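Local coordinates for ureidoglycolate hydrolase (PDB 4PXE), which hydrolyses (S)-ureidoglycolate to glyoxylate, ammonium and carbon dioxide with the help of manganese, a step of plant purine breakdown that avoids urea, at residues G143-L147 / G148-L152; V354-K357 / M358-A362; K320-E323 / S324-I328. All coordinates share one frame; numbering follows the deposited sequence.

Interaction 1: G143-L147 / G148-L152; sequences GISCL and GSRLL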
loop_
_atom_site.group_PDB
_atom_site.type_symbol
_atom_site.label_atom_id
_atom_site.label_comp_id
_atom_site.label_asym_id
_atom_site.label_seq_id
_atom_site.Cartn_x
_atom_site.Cartn_y
_atom_site.Cartn_z
ATOM N N GLY A 143 10.468 5.514 -10.258
ATOM C CA GLY A 143 11.111 4.220 -10.438
ATOM C C GLY A 143 12.453 4.321 -11.145
ATOM O O GLY A 143 13.083 3.309 -11.468
ATOM N N ILE A 144 12.884 5.554 -11.383
ATOM C CA ILE A 144 14.114 5.836 -12.121
ATOM C C ILE A 144 15.176 6.387 -11.167
ATOM O O ILE A 144 15.001 7.471 -10.606
ATOM C CB ILE A 144 13.853 6.878 -13.232
ATOM C CG1 ILE A 144 12.789 6.361 -14.209
ATOM C CG2 ILE A 144 15.147 7.220 -13.970
ATOM C CD1 ILE A 144 12.130 7.468 -15.014
ATOM N N SER A 145 16.260 5.636 -10.973
ATOM C CA SER A 145 17.369 6.120 -10.147
ATOM C C SER A 145 18.226 7.062 -10.982
ATOM O O SER A 145 18.187 7.017 -12.215
ATOM C CB SER A 145 18.219 4.947 -9.664
ATOM O OG SER A 145 18.824 4.287 -10.770
ATOM N N CYS A 146 18.991 7.914 -10.313
ATOM C CA CYS A 146 19.948 8.785 -10.994
ATOM C C CYS A 146 19.337 9.513 -12.178
ATOM O O CYS A 146 19.952 9.591 -13.247
ATOM C CB CYS A 146 21.164 7.978 -11.457
ATOM S SG CYS A 146 22.101 7.226 -10.091
ATOM N N LEU A 147 18.135 10.045 -11.990
ATOM C CA LEU A 147 17.416 10.651 -13.112
ATOM C C LEU A 147 18.238 11.784 -13.733
ATOM O O LEU A 147 18.394 11.858 -14.954
ATOM C CB LEU A 147 16.038 11.135 -12.661
ATOM C CG LEU A 147 15.074 11.590 -13.762
ATOM C CD1 LEU A 147 13.630 11.295 -13.360
ATOM C CD2 LEU A 147 15.256 13.074 -14.065
ATOM N N GLY A 148 18.783 12.647 -12.884
ATOM C CA GLY A 148 19.579 13.767 -13.348
ATOM C C GLY A 148 20.855 13.357 -14.051
ATOM O O GLY A 148 21.149 13.852 -15.142
ATOM N N SER A 149 21.628 12.466 -13.436
ATOM C CA SER A 149 22.927 12.100 -13.988
ATOM C C SER A 149 22.822 11.173 -15.203
ATOM O O SER A 149 23.697 11.201 -16.075
ATOM C CB SER A 149 23.861 11.531 -12.910
ATOM O OG SER A 149 23.272 10.411 -12.263
ATOM N N ARG A 150 21.767 10.360 -15.271
ATOM C CA ARG A 150 21.546 9.550 -16.471
ATOM C C ARG A 150 21.307 10.461 -17.671
ATOM O O ARG A 150 21.740 10.155 -18.789
ATOM C CB ARG A 150 20.355 8.609 -16.306
ATOM C CG ARG A 150 20.585 7.407 -15.401
ATOM C CD ARG A 150 19.271 6.614 -15.310
ATOM N NE ARG A 150 19.280 5.544 -14.313
ATOM C CZ ARG A 150 19.719 4.313 -14.541
ATOM N NH1 ARG A 150 20.210 3.982 -15.738
ATOM N NH2 ARG A 150 19.671 3.407 -13.572
ATOM N N LEU A 151 20.616 11.575 -17.438
ATOM C CA LEU A 151 20.410 12.573 -18.490
ATOM C C LEU A 151 21.682 13.337 -18.824
ATOM O O LEU A 151 21.989 13.549 -19.995
ATOM C CB LEU A 151 19.288 13.545 -18.126
ATOM C CG LEU A 151 17.867 12.984 -18.206
ATOM C CD1 LEU A 151 16.869 13.994 -17.676
ATOM C CD2 LEU A 151 17.508 12.578 -19.637
ATOM N N LEU A 152 22.433 13.758 -17.811
ATOM C CA LEU A 152 23.701 14.432 -18.083
ATOM C C LEU A 152 24.608 13.532 -18.920
ATOM O O LEU A 152 25.334 14.014 -19.794
ATOM C CB LEU A 152 24.400 14.843 -16.781
ATOM C CG LEU A 152 23.650 15.892 -15.958
ATOM C CD1 LEU A 152 24.262 16.022 -14.571
ATOM C CD2 LEU A 152 23.667 17.234 -16.656
#
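The guanidinium of Arg150 meets Ser145 with its edge, side-on, two nitrogens each taking a separate oxygen of the same residue. NE donates to the backbone O of Ser145 at 2.8 Å, and NH2 to the hydroxyl OG of Ser145 at 3.1 Å, the latter nearly straight at 171°. Both oxygens lie close to the guanidinium plane. Seen from the acceptor the first bond is less regular, because NE stands above the carbonyl plane of Ser145, 40° out of it. Cys146 CB and Ile144 CG2 approach the group obliquely. The arginine chain runs extended from CG to NE, which carries the guanidinium back past Cys146 to Ser145, ahead of the helix; on the way its CG passes 4.0 Å from Cys146 CB. Two bonds from one flat group should resist rotation of the guanidinium and tie the loop to the first turn of the helix.

The helix begins at the same residues. Cys146 occupies the N-cap position, and its carbonyl O accepts Arg150 N at 2.8 Å. The next bond, Leu151 N to Leu147 O, is weak at 3.3 Å. Leu147 and Leu151 lie side by side and point the same way, CD2 of Leu147 being 4.1 Å from CD1 of Leu151. Ser149 OG sits 3.3 Å from Cys146 CB, but its polar partner is Asp379.

The loop after strand 129-133 is tied by Arg150 to the start of helix 147-152, and a backbone hydrogen bond joins Cys146 to the substrate-binding Glu137. A salt bridge to Asp345 gives Arg150 NH2 a second partner. Helix 379-383 packs on Cys146, Ser149 and Arg150 through Phe382, whereas helix 156-164 meets Ile144, Arg150 and Leu151 through Leu158.

Interaction 2: V354-K357 / M358-A362; sequences VIKK and MAEAA
Lys356 and Glu360, one helical turn apart, form a short salt bridge: NZ of Lys356 lies 2.6 Å from OE2 of Glu360 and approaches on the syn lone pair, the side of the other carboxylate oxygen. The lysine goes out straight, with CG opposite the backbone N (chi1 179°), and bends only at its last torsion (chi4 -72°), which turns the ammonium back to the acid. Its CG also rests 3.4 Å from OE2 of Glu360.

Around this pair, one water donates to OE1 of Glu360 at 2.7 Å and accepts a weak bond from Lys356 NZ; its very short approach to Lys357 NZ is doubtful. Lys357 NZ is 4.5 Å from Glu360 OE1, beyond a salt bridge.

Regular helix bonds, such as Glu360 N to Lys356 O at 3.0 Å, set the spacing. Away from the charges, Val354 CG1 and Met358 SD touch at 4.3 Å, and Met358 packs on Val224 and on Thr423 of helix 410-429.

With an alanine here in place of Glu360, the Lys356 ammonium would probably lose its carboxylate mate and the water the OE1 it donates to.

Chemically, this is an i to i+4 ion pair on the outer side of helix 352-364, in which Lys356, and more weakly the nearby charge of Lys357, would be expected to favour the ionised carboxylate.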
loop_
_atom_site.group_PDB
_atom_site.type_symbol
_atom_site.label_atom_id
_atom_site.label_comp_id
_atom_site.label_asym_id
_atom_site.label_seq_id
_atom_site.Cartn_x
_atom_site.Cartn_y
_atom_site.Cartn_z
ATOM N N VAL A 354 42.515 9.893 -10.661
ATOM C CA VAL A 354 41.668 10.508 -9.640
ATOM C C VAL A 354 41.885 9.819 -8.301
ATOM O O VAL A 354 42.049 10.491 -7.272
ATOM C CB VAL A 354 40.179 10.496 -10.042
ATOM C CG1 VAL A 354 39.300 10.896 -8.851
ATOM C CG2 VAL A 354 39.959 11.423 -11.241
ATOM N N ILE A 355 41.916 8.490 -8.322
ATOM C CA ILE A 355 42.250 7.683 -7.154
ATOM C C ILE A 355 43.583 8.110 -6.562
ATOM O O ILE A 355 43.715 8.292 -5.357
ATOM C CB ILE A 355 42.342 6.190 -7.535
ATOM C CG1 ILE A 355 40.939 5.640 -7.815
ATOM C CG2 ILE A 355 43.062 5.398 -6.446
ATOM C CD1 ILE A 355 40.940 4.261 -8.447
ATOM N N LYS A 356 44.568 8.279 -7.435
ATOM C CA LYS A 356 45.902 8.677 -7.028
ATOM C C LYS A 356 45.872 9.996 -6.263
ATOM O O LYS A 356 46.460 10.100 -5.185
ATOM C CB LYS A 356 46.791 8.802 -8.266
ATOM C CG LYS A 356 48.218 9.237 -7.984
ATOM C CD LYS A 356 48.975 9.364 -9.305
ATOM C CE LYS A 356 50.444 9.693 -9.104
ATOM N NZ LYS A 356 50.653 11.087 -8.650
ATOM N N LYS A 357 45.185 10.995 -6.813
ATOM C CA LYS A 357 45.125 12.323 -6.199
ATOM C C LYS A 357 44.407 12.271 -4.850
ATOM O O LYS A 357 44.821 12.920 -3.888
ATOM C CB LYS A 357 44.403 13.325 -7.102
ATOM C CG LYS A 357 45.178 13.815 -8.307
ATOM C CD LYS A 357 46.253 14.819 -7.935
ATOM C CE LYS A 357 46.815 15.463 -9.187
ATOM N NZ LYS A 357 48.205 15.923 -8.973
ATOM N N MET A 358 43.322 11.506 -4.787
ATOM C CA MET A 358 42.573 11.360 -3.541
ATOM C C MET A 358 43.413 10.716 -2.435
ATOM O O MET A 358 43.405 11.173 -1.284
ATOM C CB MET A 358 41.297 10.543 -3.774
ATOM C CG MET A 358 40.204 11.242 -4.577
ATOM S SD MET A 358 38.753 10.176 -4.672
ATOM C CE MET A 358 39.059 9.330 -3.193
ATOM N N ALA A 359 44.129 9.650 -2.772
ATOM C CA ALA A 359 44.994 8.987 -1.806
ATOM C C ALA A 359 46.123 9.908 -1.337
ATOM O O ALA A 359 46.452 9.942 -0.148
ATOM C CB ALA A 359 45.547 7.694 -2.377
ATOM N N GLU A 360 46.692 10.666 -2.271
ATOM C CA GLU A 360 47.722 11.649 -1.940
ATOM C C GLU A 360 47.180 12.717 -1.007
ATOM O O GLU A 360 47.846 13.092 -0.041
ATOM C CB GLU A 360 48.310 12.283 -3.206
ATOM C CG GLU A 360 49.216 11.325 -3.967
ATOM C CD GLU A 360 49.571 11.793 -5.368
ATOM O OE1 GLU A 360 49.095 12.865 -5.809
ATOM O OE2 GLU A 360 50.334 11.057 -6.033
ATOM N N ALA A 361 45.975 13.204 -1.290
ATOM C CA ALA A 361 45.361 14.225 -0.450
ATOM C C ALA A 361 45.144 13.713 0.971
ATOM O O ALA A 361 45.483 14.399 1.939
ATOM C CB ALA A 361 44.056 14.710 -1.062
ATOM N N ALA A 362 44.590 12.508 1.106
ATOM C CA ALA A 362 44.397 11.917 2.430
ATOM C C ALA A 362 45.722 11.771 3.188
ATOM O O ALA A 362 45.812 12.114 4.365
ATOM C CB ALA A 362 43.669 10.569 2.320
HETATM O O HOH W 1 49.544 14.124 -8.102
#

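Interaction 3: K320-E323 / S324-I328; sequences KIQE and SANTI
Ser324 meets Lys320 through the backbone, its N donating to Lys320 O at 2.9 Å in the usual i to i+4 bond. The hydroxyl of Ser324 is bonded to His270 of helix 256-272, and Ala266 of that helix also touches this side chain. Lys320 reaches the same neighbourhood by a salt bridge to Glu273.

Ala325 repeats the backbone bond, to Ile321 O, and sets its methyl 3.5 Å from that oxygen. Its CB also packs on Leu336 and Phe339 of strand 335-344, with Gln322 lying against Phe339 as well.

Asn326 carries most of the side-chain chemistry. Its ND2 donates to the backbone O of Gln322 at 3.0 Å, while its own backbone N donates to that oxygen at 3.2 Å. The two donors arrive from opposite faces of the carbonyl plane, and ND2 stands well above it, 42° out. With CG beside the backbone N (chi1 -80°), the amide folds back along the helix to reach this carbonyl. The side chains of Gln322 and Asn326 lie side by side, their amide planes 19° apart, and ND2 of Asn326 comes within 3.9 Å of Gln322 CG. A water accepts from Gln322 NE2 at 2.8 Å and from Asn326 ND2 at 3.0 Å, bridging the two amides.

Thr327 closes the series with its N bonded to Glu323 O.

The result is a local helix contact within helix 311-332, part of the region involved in dimerization, although no other chain of the assembly touches these two segments. Chemically, one main-chain oxygen serves two donors of a single residue, and the shared water takes one N-H from each amide. ND2 thus donates both to Gln322 O and to the water, which should limit rotation of the Asn326 amide.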
loop_
_atom_site.group_PDB
_atom_site.type_symbol
_atom_site.label_atom_id
_atom_site.label_comp_id
_atom_site.label_asym_id
_atom_site.label_seq_id
_atom_site.Cartn_x
_atom_site.Cartn_y
_atom_site.Cartn_z
ATOM N N LYS A 320 17.168 -15.875 -13.649
ATOM C CA LYS A 320 16.494 -16.838 -12.785
ATOM C C LYS A 320 15.199 -16.255 -12.231
ATOM O O LYS A 320 14.206 -16.967 -12.111
ATOM C CB LYS A 320 17.387 -17.288 -11.629
ATOM C CG LYS A 320 18.609 -18.117 -12.037
ATOM C CD LYS A 320 19.432 -18.435 -10.809
ATOM C CE LYS A 320 20.547 -19.432 -11.091
ATOM N NZ LYS A 320 21.297 -19.675 -9.825
ATOM N N ILE A 321 15.204 -14.970 -11.893
ATOM C CA ILE A 321 13.982 -14.339 -11.398
ATOM C C ILE A 321 12.887 -14.358 -12.473
ATOM O O ILE A 321 11.722 -14.647 -12.174
ATOM C CB ILE A 321 14.240 -12.906 -10.896
ATOM C CG1 ILE A 321 15.082 -12.955 -9.615
ATOM C CG2 ILE A 321 12.914 -12.173 -10.636
ATOM C CD1 ILE A 321 15.657 -11.615 -9.205
ATOM N N GLN A 322 13.255 -14.084 -13.723
ATOM C CA GLN A 322 12.272 -14.118 -14.804
ATOM C C GLN A 322 11.732 -15.527 -15.022
ATOM O O GLN A 322 10.526 -15.714 -15.225
ATOM C CB GLN A 322 12.834 -13.552 -16.107
ATOM C CG GLN A 322 11.752 -13.391 -17.168
ATOM C CD GLN A 322 12.137 -12.440 -18.281
ATOM O OE1 GLN A 322 13.260 -11.928 -18.324
ATOM N NE2 GLN A 322 11.197 -12.187 -19.191
ATOM N N GLU A 323 12.617 -16.521 -14.964
ATOM C CA GLU A 323 12.196 -17.918 -15.051
ATOM C C GLU A 323 11.219 -18.275 -13.932
ATOM O O GLU A 323 10.170 -18.881 -14.178
ATOM C CB GLU A 323 13.411 -18.856 -15.045
ATOM C CG GLU A 323 14.235 -18.768 -16.328
ATOM C CD GLU A 323 15.576 -19.486 -16.247
ATOM O OE1 GLU A 323 15.957 -19.951 -15.150
ATOM O OE2 GLU A 323 16.253 -19.578 -17.294
ATOM N N SER A 324 11.545 -17.891 -12.705
ATOM C CA SER A 324 10.667 -18.154 -11.571
ATOM C C SER A 324 9.320 -17.449 -11.679
ATOM O O SER A 324 8.297 -18.029 -11.317
ATOM C CB SER A 324 11.350 -17.786 -10.249
ATOM O OG SER A 324 12.333 -18.753 -9.920
ATOM N N ALA A 325 9.318 -16.215 -12.172
ATOM C CA ALA A 325 8.067 -15.477 -12.332
ATOM C C ALA A 325 7.133 -16.233 -13.270
ATOM O O ALA A 325 5.933 -16.330 -13.022
ATOM C CB ALA A 325 8.321 -14.077 -12.844
ATOM N N ASN A 326 7.696 -16.788 -14.336
ATOM C CA ASN A 326 6.901 -17.569 -15.277
ATOM C C ASN A 326 6.428 -18.902 -14.710
ATOM O O ASN A 326 5.274 -19.295 -14.905
ATOM C CB ASN A 326 7.669 -17.759 -16.590
ATOM C CG ASN A 326 7.587 -16.534 -17.482
ATOM O OD1 ASN A 326 6.564 -16.288 -18.123
ATOM N ND2 ASN A 326 8.662 -15.760 -17.531
ATOM N N THR A 327 7.294 -19.589 -13.976
ATOM C CA THR A 327 6.935 -20.849 -13.347
ATOM C C THR A 327 5.824 -20.646 -12.312
ATOM O O THR A 327 4.854 -21.396 -12.271
ATOM C CB THR A 327 8.160 -21.499 -12.678
ATOM O OG1 THR A 327 9.126 -21.814 -13.686
ATOM C CG2 THR A 327 7.769 -22.772 -11.952
ATOM N N ILE A 328 5.981 -19.618 -11.485
ATOM C CA ILE A 328 4.978 -19.283 -10.479
ATOM C C ILE A 328 3.649 -18.895 -11.125
ATOM O O ILE A 328 2.592 -19.338 -10.671
ATOM C CB ILE A 328 5.497 -18.144 -9.571
ATOM C CG1 ILE A 328 6.628 -18.676 -8.694
ATOM C CG2 ILE A 328 4.370 -17.570 -8.703
ATOM C CD1 ILE A 328 7.489 -17.582 -8.072
HETATM O O HOH W 2 8.596 -13.299 -19.257
#

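In the fold
The three contacts show one principle, that neighbours three to five residues apart can fasten a helix to itself or its lead-in loop, one beside the active site and two farther out. Interaction 1 is nearest to it: the side chain of Cys146 is about 6 Å from the bound glyoxylate and about 8 Å from a manganese ion, and Ser145 touches the substrate-binding Tyr377. In interaction 2, Met358 lies about 10 Å from His208, side chain to side chain. Ile321 of interaction 3 stays about 10 Å from Arg307, again between side chains. Interactions 2 and 3 are farthest apart, about 45 Å; interaction 1 is about 27 Å from interaction 2 and about 28 Å from interaction 3, centre to centre.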